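Local coordinates for p-47 protein (Clostridium botulinum E1 str. 'BoNT E Beluga', PDB 5WIX) that is of unknown function but has a TULIP-type fold resembling bactericidal/permeability-increasing protein, and so may bind lipid-like ligands, at residues Ser30-Val34 and Asn201-Leu205; Ile69-Ser75 and Tyr194-Asn200; Phe77-Phe83 and Ile102-Lys108. All coordinates share one frame; numbering follows the deposited sequence.

Contact 1 of 3, residues Ser30-Val34 and Asn201-Leu205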
loop_
_atom_site.group_PDB
_atom_site.type_symbol
_atom_site.label_atom_id
_atom_site.label_comp_id
_atom_site.label_asym_id
_atom_site.label_seq_id
_atom_site.Cartn_x
_atom_site.Cartn_y
_atom_site.Cartn_z
ATOM N N SER A 30 5.978 -11.124 4.462
ATOM C CA SER A 30 6.584 -12.432 4.254
ATOM C C SER A 30 6.155 -13.396 5.343
ATOM O O SER A 30 6.177 -13.054 6.529
ATOM C CB SER A 30 8.115 -12.310 4.233
ATOM O OG SER A 30 8.767 -13.565 4.122
ATOM N N ASN A 31 5.775 -14.609 4.949
ATOM C CA ASN A 31 5.511 -15.641 5.947
ATOM C C ASN A 31 6.815 -15.964 6.671
ATOM O O ASN A 31 6.806 -16.270 7.864
ATOM C CB ASN A 31 4.894 -16.908 5.324
ATOM C CG ASN A 31 5.915 -17.772 4.614
ATOM O OD1 ASN A 31 6.840 -17.273 3.964
ATOM N ND2 ASN A 31 5.761 -19.082 4.745
ATOM N N ARG A 32 7.934 -15.856 5.953
ATOM C CA ARG A 32 9.240 -16.129 6.543
ATOM C C ARG A 32 9.450 -15.218 7.752
ATOM O O ARG A 32 10.125 -15.591 8.712
ATOM C CB ARG A 32 10.370 -15.958 5.511
ATOM C CG ARG A 32 10.276 -16.872 4.272
ATOM C CD ARG A 32 11.646 -17.153 3.620
ATOM N NE ARG A 32 12.367 -15.933 3.249
ATOM C CZ ARG A 32 12.339 -15.370 2.041
ATOM N NH1 ARG A 32 11.622 -15.917 1.065
ATOM N NH2 ARG A 32 13.032 -14.256 1.808
ATOM N N VAL A 33 8.823 -14.043 7.707
ATOM C CA VAL A 33 8.903 -13.054 8.781
ATOM C C VAL A 33 8.034 -13.395 9.991
ATOM O O VAL A 33 8.536 -13.523 11.117
ATOM C CB VAL A 33 8.507 -11.658 8.259
ATOM C CG1 VAL A 33 8.322 -10.669 9.413
ATOM C CG2 VAL A 33 9.560 -11.166 7.287
ATOM N N VAL A 34 6.735 -13.536 9.761
ATOM C CA VAL A 34 5.811 -13.798 10.856
ATOM C C VAL A 34 6.044 -15.157 11.530
ATOM O O VAL A 34 5.925 -15.260 12.752
ATOM C CB VAL A 34 4.363 -13.707 10.366
ATOM C CG1 VAL A 34 4.229 -14.442 9.062
ATOM C CG2 VAL A 34 3.388 -14.248 11.425
ATOM N N ASN A 201 7.795 -20.129 -2.033
ATOM C CA ASN A 201 7.725 -19.185 -0.913
ATOM C C ASN A 201 6.656 -18.120 -1.101
ATOM O O ASN A 201 6.231 -17.870 -2.223
ATOM C CB ASN A 201 9.084 -18.524 -0.668
ATOM C CG ASN A 201 9.950 -19.306 0.294
ATOM O OD1 ASN A 201 9.455 -20.083 1.109
ATOM N ND2 ASN A 201 11.261 -19.112 0.193
ATOM N N ASP A 202 6.225 -17.499 -0.001
ATOM C CA ASP A 202 5.033 -16.652 -0.033
ATOM C C ASP A 202 4.925 -15.625 1.059
ATOM O O ASP A 202 5.629 -15.673 2.062
ATOM C CB ASP A 202 3.785 -17.522 0.015
ATOM C CG ASP A 202 3.937 -18.732 0.967
ATOM O OD1 ASP A 202 5.096 -19.053 1.383
ATOM O OD2 ASP A 202 2.890 -19.376 1.296
ATOM N N GLY A 203 4.029 -14.678 0.820
ATOM C CA GLY A 203 3.696 -13.674 1.797
ATOM C C GLY A 203 2.200 -13.504 1.810
ATOM O O GLY A 203 1.570 -13.461 0.758
ATOM N N TYR A 204 1.622 -13.425 3.000
ATOM C CA TYR A 204 0.217 -13.108 3.097
ATOM C C TYR A 204 0.060 -11.630 3.210
ATOM O O TYR A 204 1.041 -10.899 3.292
ATOM C CB TYR A 204 -0.463 -13.772 4.277
ATOM C CG TYR A 204 0.098 -13.473 5.646
ATOM C CD1 TYR A 204 0.004 -12.204 6.204
ATOM C CD2 TYR A 204 0.657 -14.487 6.414
ATOM C CE1 TYR A 204 0.495 -11.947 7.465
ATOM C CE2 TYR A 204 1.142 -14.243 7.678
ATOM C CZ TYR A 204 1.065 -12.973 8.201
ATOM O OH TYR A 204 1.554 -12.726 9.464
ATOM N N LEU A 205 -1.185 -11.186 3.266
ATOM C CA LEU A 205 -1.427 -9.813 2.996
ATOM C C LEU A 205 -2.836 -9.334 3.253
ATOM O O LEU A 205 -3.755 -10.111 3.390
ATOM C CB LEU A 205 -1.041 -9.549 1.552
ATOM C CG LEU A 205 -1.500 -10.406 0.398
ATOM C CD1 LEU A 205 -2.724 -9.826 -0.278
ATOM C CD2 LEU A 205 -0.348 -10.455 -0.540
#
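Ser30 and Gly203 face each other as a non-hydrogen-bonded pair of antiparallel strands, their CA atoms 4.0 Å apart, just where strand 25-30 gives way to helix 31-42. Glycine, with no side chain, suits so close an approach, and the CB of Ser30 points away from it. Serine is a common residue at a helix N-cap: here OG takes a weak bond from Arg32 N in the first turn. The amide of Asn31, one residue earlier, looks across the contact instead. Asn31 N donates to Asp202 O at 3.1 Å, a nearly straight bond (167° at the hydrogen) that uses a carbonyl lone pair. Beside it the Asn31 amide lies near the Asp202 carboxylate, with their planes 54° apart.

Tyr204 can be followed outward from the strand. Its CB rests against the Tyr194 ring, and CD2 lies near the side chain of Leu78. Further along, Tyr204 CE2 meets Val34 CG1 at 3.4 Å, and CZ lies 3.6 Å from the same methyl. At the tip, the hydroxyl sits against the valine at CB and both methyls. Chi1 of 58° sets the ring between its own backbone N and carbonyl carbon, which swings it toward the helix. One methyl of the beta-branched valine, CG1, thus lies by the ring and the other, CG2, by the hydroxyl; Ile69 and Trp409 also pack on the tyrosine.

The chemistry is divided: polar groups gather at the helix start, apolar ones follow one turn on. Asp202 meets that start through its main-chain O, which takes the Asn31 N-H, while its carboxylate is left to lie beside the Asn31 amide and close to the Tyr194 hydroxyl.

Contact 2 of 3, residues Ile69-Ser75 and Tyr194-Asn200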
loop_
_atom_site.group_PDB
_atom_site.type_symbol
_atom_site.label_atom_id
_atom_site.label_comp_id
_atom_site.label_asym_id
_atom_site.label_seq_id
_atom_site.Cartn_x
_atom_site.Cartn_y
_atom_site.Cartn_z
ATOM N N ILE A 69 3.357 -21.364 9.315
ATOM C CA ILE A 69 2.416 -21.029 8.259
ATOM C C ILE A 69 2.976 -21.511 6.921
ATOM O O ILE A 69 4.190 -21.410 6.682
ATOM C CB ILE A 69 2.158 -19.513 8.241
ATOM C CG1 ILE A 69 1.953 -19.028 9.676
ATOM C CG2 ILE A 69 0.964 -19.165 7.360
ATOM C CD1 ILE A 69 2.007 -17.536 9.829
ATOM N N ILE A 70 2.113 -22.069 6.071
ATOM C CA ILE A 70 2.556 -22.589 4.775
ATOM C C ILE A 70 1.569 -22.218 3.679
ATOM O O ILE A 70 0.501 -21.651 3.944
ATOM C CB ILE A 70 2.754 -24.163 4.770
ATOM C CG1 ILE A 70 1.413 -24.911 4.759
ATOM C CG2 ILE A 70 3.643 -24.629 5.925
ATOM C CD1 ILE A 70 1.527 -26.414 4.443
ATOM N N ASN A 71 1.936 -22.545 2.442
ATOM C CA ASN A 71 1.055 -22.355 1.289
ATOM C C ASN A 71 -0.258 -23.107 1.402
ATOM O O ASN A 71 -0.440 -23.925 2.296
ATOM C CB ASN A 71 1.738 -22.807 -0.004
ATOM C CG ASN A 71 2.885 -21.912 -0.411
ATOM O OD1 ASN A 71 3.745 -21.588 0.400
ATOM N ND2 ASN A 71 2.910 -21.520 -1.679
ATOM N N GLY A 72 -1.157 -22.847 0.462
ATOM C CA GLY A 72 -2.398 -23.590 0.365
ATOM C C GLY A 72 -3.528 -22.862 1.052
ATOM O O GLY A 72 -4.697 -23.269 0.973
ATOM N N GLY A 73 -3.163 -21.785 1.740
ATOM C CA GLY A 73 -4.133 -20.920 2.379
ATOM C C GLY A 73 -4.986 -20.180 1.367
ATOM O O GLY A 73 -4.469 -19.449 0.518
ATOM N N THR A 74 -6.298 -20.373 1.466
ATOM C CA THR A 74 -7.259 -19.761 0.555
ATOM C C THR A 74 -8.106 -18.743 1.304
ATOM O O THR A 74 -8.521 -19.001 2.435
ATOM C CB THR A 74 -8.201 -20.808 -0.085
ATOM O OG1 THR A 74 -7.447 -21.760 -0.852
ATOM C CG2 THR A 74 -9.229 -20.131 -0.967
ATOM N N SER A 75 -8.360 -17.612 0.651
ATOM C CA SER A 75 -9.232 -16.568 1.173
ATOM C C SER A 75 -8.748 -16.057 2.533
ATOM O O SER A 75 -7.565 -15.763 2.704
ATOM C CB SER A 75 -10.682 -17.069 1.230
ATOM O OG SER A 75 -11.125 -17.498 -0.045
ATOM N N TYR A 194 -4.543 -14.542 1.813
ATOM C CA TYR A 194 -3.231 -15.154 1.788
ATOM C C TYR A 194 -2.754 -15.388 0.363
ATOM O O TYR A 194 -3.434 -16.046 -0.431
ATOM C CB TYR A 194 -3.258 -16.470 2.555
ATOM C CG TYR A 194 -1.903 -17.097 2.670
ATOM C CD1 TYR A 194 -1.091 -16.807 3.742
ATOM C CD2 TYR A 194 -1.430 -17.982 1.707
ATOM C CE1 TYR A 194 0.163 -17.363 3.864
ATOM C CE2 TYR A 194 -0.173 -18.552 1.820
ATOM C CZ TYR A 194 0.617 -18.236 2.908
ATOM O OH TYR A 194 1.866 -18.780 3.057
ATOM N N TYR A 195 -1.577 -14.874 0.038
ATOM C CA TYR A 195 -1.072 -15.075 -1.310
ATOM C C TYR A 195 -0.048 -16.186 -1.348
ATOM O O TYR A 195 1.036 -16.068 -0.769
ATOM C CB TYR A 195 -0.461 -13.792 -1.878
ATOM C CG TYR A 195 0.122 -13.962 -3.273
ATOM C CD1 TYR A 195 -0.705 -14.146 -4.382
ATOM C CD2 TYR A 195 1.500 -13.939 -3.480
ATOM C CE1 TYR A 195 -0.173 -14.301 -5.654
ATOM C CE2 TYR A 195 2.039 -14.098 -4.746
ATOM C CZ TYR A 195 1.198 -14.277 -5.826
ATOM O OH TYR A 195 1.738 -14.429 -7.080
ATOM N N SER A 196 -0.405 -17.269 -2.030
ATOM C CA SER A 196 0.558 -18.323 -2.337
ATOM C C SER A 196 0.813 -18.322 -3.845
ATOM O O SER A 196 -0.129 -18.287 -4.638
ATOM C CB SER A 196 0.080 -19.710 -1.834
ATOM O OG SER A 196 -1.299 -19.967 -2.054
ATOM N N PRO A 197 2.098 -18.297 -4.242
ATOM C CA PRO A 197 2.487 -18.206 -5.655
ATOM C C PRO A 197 2.562 -19.550 -6.365
ATOM O O PRO A 197 2.006 -20.547 -5.900
ATOM C CB PRO A 197 3.884 -17.564 -5.596
ATOM C CG PRO A 197 4.032 -17.045 -4.190
ATOM C CD PRO A 197 3.231 -17.995 -3.359
ATOM N N THR A 198 3.256 -19.554 -7.498
ATOM C CA THR A 198 3.480 -20.763 -8.278
ATOM C C THR A 198 4.769 -21.453 -7.806
ATOM O O THR A 198 4.770 -22.659 -7.530
ATOM C CB THR A 198 3.534 -20.436 -9.786
ATOM O OG1 THR A 198 4.679 -19.620 -10.061
ATOM C CG2 THR A 198 2.273 -19.677 -10.203
ATOM N N ASP A 199 5.856 -20.687 -7.689
ATOM C CA ASP A 199 7.020 -21.142 -6.927
ATOM C C ASP A 199 6.589 -21.231 -5.468
ATOM O O ASP A 199 5.504 -20.772 -5.123
ATOM C CB ASP A 199 8.229 -20.205 -7.093
ATOM C CG ASP A 199 7.969 -18.789 -6.576
ATOM O OD1 ASP A 199 6.860 -18.503 -6.085
ATOM O OD2 ASP A 199 8.888 -17.949 -6.659
ATOM N N ASN A 200 7.422 -21.784 -4.598
ATOM C CA ASN A 200 6.913 -22.103 -3.269
ATOM C C ASN A 200 6.759 -20.931 -2.276
ATOM O O ASN A 200 5.681 -20.770 -1.710
ATOM C CB ASN A 200 7.766 -23.190 -2.621
ATOM C CG ASN A 200 7.183 -23.658 -1.302
ATOM O OD1 ASN A 200 7.680 -23.290 -0.238
ATOM N ND2 ASN A 200 6.107 -24.452 -1.364
#
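This is a contact between the ends of two strands of different sheets and the loops that follow them: strand 58-70 ends at one side and strand 187-195 at the other. Tyr194 carries it. With CG opposite its backbone N (chi1 -175°), the ring reaches across the turn and lies alongside Gly73, whose carbonyl O is 3.6 Å from Tyr194 CD2. Glycine suits that place, since a CB there would point into the ring. Its neighbour Gly72 has a positive phi (96°), a conformation that also calls for glycine. Farther out, the methyl Ile69 CG2 sits 4.0 Å from Tyr194 CE1, while the hydroxyl end passes the carbonyl of Ile70, with Tyr194 OH 3.3 Å from Ile70 O, and also comes close to the Asp202 carboxylate. The backbone adds one weak hydrogen bond, Tyr194 N to Ser75 O at 3.4 Å. Beyond the tyrosine, the Asn71 side chain packs beside Ser196 CB and the Asn200 carbonyl. Strand 78-85 is the neighbour of 58-70 in its sheet and places Leu78 against both Ile69 and Tyr194, and strand 203-210 contributes Tyr204 to the same two residues.

Contact 3 of 3, residues Phe77-Phe83 and Ile102-Lys108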
loop_
_atom_site.group_PDB
_atom_site.type_symbol
_atom_site.label_atom_id
_atom_site.label_comp_id
_atom_site.label_asym_id
_atom_site.label_seq_id
_atom_site.Cartn_x
_atom_site.Cartn_y
_atom_site.Cartn_z
ATOM N N PHE A 77 -8.574 -17.790 5.259
ATOM C CA PHE A 77 -7.780 -18.834 5.913
ATOM C C PHE A 77 -6.265 -18.901 5.650
ATOM O O PHE A 77 -5.784 -18.707 4.533
ATOM C CB PHE A 77 -8.401 -20.208 5.637
ATOM C CG PHE A 77 -9.698 -20.444 6.358
ATOM C CD1 PHE A 77 -9.764 -21.330 7.420
ATOM C CD2 PHE A 77 -10.849 -19.778 5.973
ATOM C CE1 PHE A 77 -10.955 -21.549 8.085
ATOM C CE2 PHE A 77 -12.044 -19.992 6.634
ATOM C CZ PHE A 77 -12.097 -20.879 7.692
ATOM N N LEU A 78 -5.548 -19.196 6.732
ATOM C CA LEU A 78 -4.166 -19.663 6.786
ATOM C C LEU A 78 -4.091 -21.178 6.792
ATOM O O LEU A 78 -4.957 -21.823 7.361
ATOM C CB LEU A 78 -3.480 -19.171 8.047
ATOM C CG LEU A 78 -3.052 -17.729 8.128
ATOM C CD1 LEU A 78 -2.050 -17.604 9.250
ATOM C CD2 LEU A 78 -2.445 -17.340 6.808
ATOM N N ARG A 79 -3.049 -21.750 6.202
ATOM C CA ARG A 79 -2.798 -23.167 6.408
ATOM C C ARG A 79 -1.506 -23.308 7.180
ATOM O O ARG A 79 -0.492 -22.726 6.788
ATOM C CB ARG A 79 -2.715 -23.939 5.093
ATOM C CG ARG A 79 -2.143 -25.346 5.267
ATOM C CD ARG A 79 -2.008 -26.075 3.953
ATOM N NE ARG A 79 -3.266 -26.086 3.214
ATOM C CZ ARG A 79 -3.477 -26.832 2.131
ATOM N NH1 ARG A 79 -2.501 -27.620 1.673
ATOM N NH2 ARG A 79 -4.662 -26.799 1.515
ATOM N N ILE A 80 -1.535 -24.059 8.280
ATOM C CA ILE A 80 -0.362 -24.110 9.140
ATOM C C ILE A 80 0.013 -25.510 9.602
ATOM O O ILE A 80 -0.837 -26.346 9.880
ATOM C CB ILE A 80 -0.532 -23.215 10.394
ATOM C CG1 ILE A 80 -1.702 -23.683 11.252
ATOM C CG2 ILE A 80 -0.727 -21.744 10.005
ATOM C CD1 ILE A 80 -1.838 -22.887 12.521
ATOM N N LYS A 81 1.319 -25.731 9.665
ATOM C CA LYS A 81 1.924 -26.970 10.113
ATOM C C LYS A 81 2.045 -26.945 11.642
ATOM O O LYS A 81 2.609 -26.016 12.207
ATOM C CB LYS A 81 3.297 -27.131 9.439
ATOM C CG LYS A 81 3.867 -28.530 9.382
ATOM C CD LYS A 81 5.187 -28.560 8.587
ATOM C CE LYS A 81 4.978 -28.323 7.085
ATOM N NZ LYS A 81 6.069 -28.965 6.276
ATOM N N ILE A 82 1.509 -27.958 12.312
ATOM C CA ILE A 82 1.558 -28.018 13.771
ATOM C C ILE A 82 2.580 -29.062 14.252
ATOM O O ILE A 82 2.450 -30.250 13.966
ATOM C CB ILE A 82 0.168 -28.349 14.360
ATOM C CG1 ILE A 82 -0.895 -27.442 13.748
ATOM C CG2 ILE A 82 0.162 -28.167 15.853
ATOM C CD1 ILE A 82 -0.593 -25.998 13.926
ATOM N N PHE A 83 3.606 -28.617 14.970
ATOM C CA PHE A 83 4.601 -29.537 15.510
ATOM C C PHE A 83 4.323 -29.796 16.992
ATOM O O PHE A 83 4.479 -28.898 17.824
ATOM C CB PHE A 83 6.028 -28.989 15.358
ATOM C CG PHE A 83 6.476 -28.765 13.929
ATOM C CD1 PHE A 83 7.524 -29.507 13.398
ATOM C CD2 PHE A 83 5.892 -27.784 13.138
ATOM C CE1 PHE A 83 7.961 -29.292 12.098
ATOM C CE2 PHE A 83 6.321 -27.568 11.836
ATOM C CZ PHE A 83 7.358 -28.318 11.317
ATOM N N ILE A 102 2.641 -34.480 13.365
ATOM C CA ILE A 102 2.646 -33.172 12.729
ATOM C C ILE A 102 1.406 -32.974 11.853
ATOM O O ILE A 102 1.428 -33.257 10.646
ATOM C CB ILE A 102 3.923 -32.966 11.904
ATOM C CG1 ILE A 102 5.149 -33.287 12.761
ATOM C CG2 ILE A 102 3.991 -31.538 11.399
ATOM C CD1 ILE A 102 6.452 -33.198 12.021
ATOM N N PRO A 103 0.311 -32.506 12.481
ATOM C CA PRO A 103 -0.947 -32.238 11.781
ATOM C C PRO A 103 -0.885 -30.969 10.957
ATOM O O PRO A 103 -0.100 -30.055 11.243
ATOM C CB PRO A 103 -1.969 -32.102 12.917
ATOM C CG PRO A 103 -1.185 -31.782 14.131
ATOM C CD PRO A 103 0.181 -32.367 13.945
ATOM N N ILE A 104 -1.718 -30.912 9.928
ATOM C CA ILE A 104 -1.789 -29.717 9.112
ATOM C C ILE A 104 -3.213 -29.192 9.059
ATOM O O ILE A 104 -4.145 -29.875 8.603
ATOM C CB ILE A 104 -1.269 -29.984 7.700
ATOM C CG1 ILE A 104 0.217 -30.359 7.759
ATOM C CG2 ILE A 104 -1.514 -28.779 6.813
ATOM C CD1 ILE A 104 0.922 -30.312 6.423
ATOM N N LEU A 105 -3.356 -27.969 9.547
ATOM C CA LEU A 105 -4.648 -27.315 9.689
ATOM C C LEU A 105 -4.792 -26.151 8.731
ATOM O O LEU A 105 -3.805 -25.618 8.230
ATOM C CB LEU A 105 -4.824 -26.810 11.120
ATOM C CG LEU A 105 -4.406 -27.827 12.172
ATOM C CD1 LEU A 105 -4.343 -27.213 13.565
ATOM C CD2 LEU A 105 -5.415 -28.947 12.122
ATOM N N GLU A 106 -6.035 -25.769 8.479
ATOM C CA GLU A 106 -6.351 -24.477 7.886
ATOM C C GLU A 106 -7.173 -23.728 8.911
ATOM O O GLU A 106 -8.121 -24.292 9.465
ATOM C CB GLU A 106 -7.129 -24.617 6.576
ATOM C CG GLU A 106 -6.269 -24.842 5.351
ATOM C CD GLU A 106 -7.102 -24.822 4.083
ATOM O OE1 GLU A 106 -6.557 -24.471 3.012
ATOM O OE2 GLU A 106 -8.309 -25.147 4.162
ATOM N N ILE A 107 -6.807 -22.477 9.188
ATOM C CA ILE A 107 -7.523 -21.677 10.183
ATOM C C ILE A 107 -7.906 -20.273 9.692
ATOM O O ILE A 107 -7.284 -19.729 8.775
ATOM C CB ILE A 107 -6.696 -21.513 11.470
ATOM C CG1 ILE A 107 -5.902 -22.774 11.775
ATOM C CG2 ILE A 107 -7.600 -21.207 12.639
ATOM C CD1 ILE A 107 -5.348 -22.792 13.177
ATOM N N LYS A 108 -8.935 -19.702 10.323
ATOM C CA LYS A 108 -9.436 -18.378 9.986
ATOM C C LYS A 108 -8.809 -17.262 10.831
ATOM O O LYS A 108 -8.644 -17.376 12.057
ATOM C CB LYS A 108 -10.963 -18.329 10.132
ATOM C CG LYS A 108 -11.549 -16.930 9.934
ATOM C CD LYS A 108 -13.051 -16.880 10.167
ATOM C CE LYS A 108 -13.805 -17.323 8.931
ATOM N NZ LYS A 108 -15.209 -16.841 8.953
#
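Residues 78-83 and 104-107 run antiparallel, their axes 4.5 Å apart at closest approach and 152° between directions, with hydrogen-bonded pairs at Leu78-Ile107 and Ile80-Leu105. Each pair exchanges two N-H...O bonds, Leu78 N to Ile107 O at 2.7 Å and Leu105 N to Ile80 O at 3.0 Å among them. The exchange carries on to Ile82 N, which donates to Pro103 O; the proline has no N-H to return a bond, yet its ring supplies an apolar surface for Ile82.

Side chains alternate between the two faces. Leu78, Ile80, Leu105 and Ile107 occupy one, where branched aliphatic groups interlock: Ile80 CD1 touches Ile107 CD1 at 3.6 Å, and Ile82 CG1 meets Leu105 CD1 at 3.5 Å, those two side chains crossing at about a right angle. This apolar face turns inward, with Leu78 on Phe192 and Tyr194, Leu105 on Phe162 and Ile107 on Phe127, as befits the strongly curved antiparallel sheets that wrap the core of TULIP domains. Arg79, Lys81, Ile104 and Glu106 lie on the opposite face.

There the Arg79 chain lays CG against Ile104 CG2 and bends at chi3. Its NH2 makes a weak salt bridge to Glu106 OE1 (3.4 Å), which comes in at the guanidinium edge with the two planes 58° apart. Asp141 is the stronger partner, bridging to Arg79 NE, so the arginine suits a place between two acids. Lys81 also uses its chain apolarly, laying CG against the methyl Ile102 CG2 at 3.6 Å. At the far end the Phe77 ring takes Lys108 over one face in a CH-pi contact, CB 3.9 Å from the centroid and 18° off the normal.

In the fold
The three contacts lie on one side of the chain's centre, contacts 1 and 2 with centres about 9 Å apart, 2 and 3 about 12 Å, and 1 and 3 about 15 Å. Along the sequence they enclose one another, contact 3 innermost and contact 1 outermost. Contacts 1 and 2 share the sheet in which strands 187-195 and 203-210 are neighbours; contacts 2 and 3 share the curled sheet in which strand 58-70 pairs with 78-85. Contact 2 therefore spans the two sheets, with Tyr194 reaching both Tyr204 and Leu78. In this TULIP-like protein the junction of the two sheets is thus partly aromatic and aliphatic (Tyr204, Tyr194, Leu78) and partly polar (Asp202, Asn71).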